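Protein FkbI (Streptomyces hygroscopicus, PDB 1R2J) belongs to the FAD-dependent acyl-CoA dehydrogenase family and probably oxidises an acyl-ACP intermediate in making the methoxymalonyl extender unit of the polyketide FK520. Local coordinates at residues Ala220-Gly225 / Ile345-Ser350. Sequence-based numbering, arbitrary orientation.
Sequences ASLAYG and IIEGSS. With FAD (flavin-adenine dinucleotide), chain B.
Ser349 OG is gripped twice: it donates a short hydrogen bond to the adenosine ribose hydroxyl O2B of FAD, 2.5 Å away, and accepts one from Met352 N. The second bond makes Ser349 the N-cap of helix 350-361 in the C-terminal helical domain of the acyl-CoA dehydrogenase fold. Serine suits the place because its short hydroxyl, standing between the backbone N and carbonyl carbon (chi1 75°), can serve helix end and cofactor together. Earlier in the same loop, Ile346 supplies a branched, nonpolar surface: CG2 lies over the face of the flavin's dimethylbenzene ring, 3.5 Å from C8.

Glu347 carries the contact with helix 219-248. Its CG is anti to the carbonyl carbon, and the chain then bends at CB-CG (chi2 -83°), bringing the carboxylate over Gly225 on the same side of the flavin as Ile346. Glu347 OE1 stands 6.6 Å from FAD N5, consistent with the position of the glutamate base in acyl-CoA dehydrogenases. Leu222 meets it with one methyl: CD2 is 3.3 Å from Glu347 OE2, a van der Waals contact between a methyl group and a carboxylate oxygen; no hydrogen bond crosses between the two segments. The extended leucine also packs on Phe111, which binds FAD, while Met80 of helix 69-88 touches Glu347.

Two glycines permit this path. Gly225 has a positive phi of 106°, easy for glycine, and the carboxylate packs directly on its backbone; Gly348 likewise turns with a positive phi. Arg226 NE and Lys304 NZ bond to the carbonyl oxygens of Glu347 and Gly348, respectively, pinning the loop backbone from outside. Carboxylate against backbone, Glu347 CD lies 3.6 Å from Gly225 C.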
# COMPACT_ATOMS: atom_id res chain seq x y z
N ALA A 220 3.17 13.00 -6.13
CA ALA A 220 4.24 12.96 -5.15
C ALA A 220 3.94 11.86 -4.14
O ALA A 220 4.83 11.12 -3.73
CB ALA A 220 4.35 14.30 -4.44
N SER A 221 2.68 11.76 -3.74
CA SER A 221 2.26 10.76 -2.77
C SER A 221 2.18 9.36 -3.38
O SER A 221 2.49 8.37 -2.72
CB SER A 221 0.90 11.14 -2.18
OG SER A 221 0.44 10.15 -1.28
N LEU A 222 1.77 9.29 -4.65
CA LEU A 222 1.66 8.01 -5.34
C LEU A 222 3.01 7.39 -5.61
O LEU A 222 3.10 6.17 -5.77
CB LEU A 222 0.90 8.18 -6.66
CG LEU A 222 -0.63 8.21 -6.59
CD1 LEU A 222 -1.21 8.37 -7.98
CD2 LEU A 222 -1.14 6.93 -5.94
N ALA A 223 4.06 8.21 -5.67
CA ALA A 223 5.41 7.69 -5.89
C ALA A 223 5.64 6.66 -4.79
O ALA A 223 6.12 5.55 -5.05
CB ALA A 223 6.44 8.82 -5.79
N TYR A 224 5.32 7.03 -3.56
CA TYR A 224 5.43 6.09 -2.46
C TYR A 224 4.09 5.41 -2.59
O TYR A 224 3.11 6.04 -2.99
CB TYR A 224 5.54 6.81 -1.11
CG TYR A 224 5.99 5.90 0.02
CD1 TYR A 224 5.12 4.95 0.56
CD2 TYR A 224 7.29 5.97 0.51
CE1 TYR A 224 5.55 4.08 1.56
CE2 TYR A 224 7.72 5.09 1.52
CZ TYR A 224 6.85 4.16 2.04
OH TYR A 224 7.26 3.28 3.01
N GLY A 225 4.00 4.13 -2.27
CA GLY A 225 2.72 3.48 -2.45
C GLY A 225 2.92 2.63 -3.68
O GLY A 225 2.75 1.42 -3.63
N ILE A 345 -5.22 -3.43 -9.84
CA ILE A 345 -6.20 -2.36 -9.96
C ILE A 345 -5.82 -1.04 -9.26
O ILE A 345 -6.06 0.03 -9.81
CB ILE A 345 -7.57 -2.85 -9.40
CG1 ILE A 345 -8.07 -4.04 -10.23
CG2 ILE A 345 -8.58 -1.71 -9.39
CD1 ILE A 345 -9.12 -4.90 -9.53
N ILE A 346 -5.21 -1.12 -8.08
CA ILE A 346 -4.84 0.08 -7.31
C ILE A 346 -3.46 0.69 -7.62
O ILE A 346 -2.64 0.09 -8.30
CB ILE A 346 -4.92 -0.18 -5.79
CG1 ILE A 346 -3.66 -0.90 -5.28
CG2 ILE A 346 -6.11 -1.05 -5.50
CD1 ILE A 346 -3.60 -1.06 -3.75
N GLU A 347 -3.24 1.90 -7.09
CA GLU A 347 -1.98 2.64 -7.26
C GLU A 347 -1.62 2.77 -8.74
O GLU A 347 -0.46 2.63 -9.13
CB GLU A 347 -0.85 1.94 -6.50
CG GLU A 347 -1.04 1.90 -4.98
CD GLU A 347 -0.61 3.18 -4.29
OE1 GLU A 347 -0.88 3.32 -3.08
OE2 GLU A 347 0.01 4.04 -4.95
N GLY A 348 -2.62 3.07 -9.57
CA GLY A 348 -2.38 3.18 -11.00
C GLY A 348 -2.61 1.80 -11.58
O GLY A 348 -1.73 0.93 -11.52
N SER A 349 -3.81 1.58 -12.10
CA SER A 349 -4.19 0.29 -12.69
C SER A 349 -3.24 -0.12 -13.81
O SER A 349 -2.52 0.71 -14.37
CB SER A 349 -5.60 0.37 -13.28
OG SER A 349 -5.57 1.10 -14.50
N SER A 350 -3.25 -1.41 -14.13
CA SER A 350 -2.41 -1.93 -15.20
C SER A 350 -2.62 -1.08 -16.46
O SER A 350 -1.68 -0.77 -17.18
CB SER A 350 -2.76 -3.39 -15.51
OG SER A 350 -2.56 -4.20 -14.37
PA FAD B . -12.19 3.25 -12.84
O1A FAD B . -11.06 4.05 -12.37
O2A FAD B . -13.68 3.35 -12.66
O5B FAD B . -11.91 1.77 -13.14
C5B FAD B . -11.70 1.76 -14.50
C4B FAD B . -11.35 0.48 -15.16
O4B FAD B . -11.20 1.17 -16.45
C3B FAD B . -9.96 0.10 -14.74
O3B FAD B . -9.75 -1.23 -15.08
C2B FAD B . -9.09 1.00 -15.46
O2B FAD B . -7.71 0.63 -15.72
C1B FAD B . -9.85 1.30 -16.79
N9A FAD B . -9.60 2.62 -17.24
C8A FAD B . -10.00 3.89 -16.73
N7A FAD B . -9.58 4.92 -17.40
C5A FAD B . -8.85 4.38 -18.44
C6A FAD B . -8.15 4.94 -19.51
N6A FAD B . -8.08 6.26 -19.71
N1A FAD B . -7.52 4.09 -20.39
C2A FAD B . -7.58 2.75 -20.22
N3A FAD B . -8.25 2.09 -19.19
C4A FAD B . -8.86 3.06 -18.35
N1 FAD B . -7.84 4.98 -2.99
C2 FAD B . -7.29 5.95 -2.16
O2 FAD B . -7.37 7.17 -2.42
N3 FAD B . -6.63 5.56 -1.00
C4 FAD B . -6.47 4.22 -0.57
O4 FAD B . -5.86 3.97 0.51
C4X FAD B . -7.04 3.27 -1.40
N5 FAD B . -6.92 1.89 -0.95
C5X FAD B . -7.51 0.89 -1.75
C6 FAD B . -7.46 -0.49 -1.39
C7 FAD B . -8.08 -1.53 -2.13
C7M FAD B . -7.98 -2.98 -1.66
C8 FAD B . -8.80 -1.18 -3.30
C8M FAD B . -9.54 -2.18 -4.17
C9 FAD B . -8.87 0.13 -3.71
C9A FAD B . -8.22 1.19 -2.98
N10 FAD B . -8.27 2.63 -3.37
C10 FAD B . -7.72 3.66 -2.60
C1' FAD B . -8.91 2.71 -4.61
C2' FAD B . -7.85 2.59 -5.85
O2' FAD B . -7.41 3.98 -5.90
C3' FAD B . -8.68 2.37 -6.99
O3' FAD B . -8.45 1.02 -7.46
C4' FAD B . -8.76 3.10 -8.35
O4' FAD B . -8.81 4.49 -8.42
C5' FAD B . -10.04 2.50 -8.70
O5' FAD B . -10.90 3.34 -9.41
P FAD B . -12.39 2.74 -9.64
O1P FAD B . -12.28 4.12 -9.56
O2P FAD B . -13.86 3.03 -10.05
O3P FAD B . -12.38 2.92 -11.26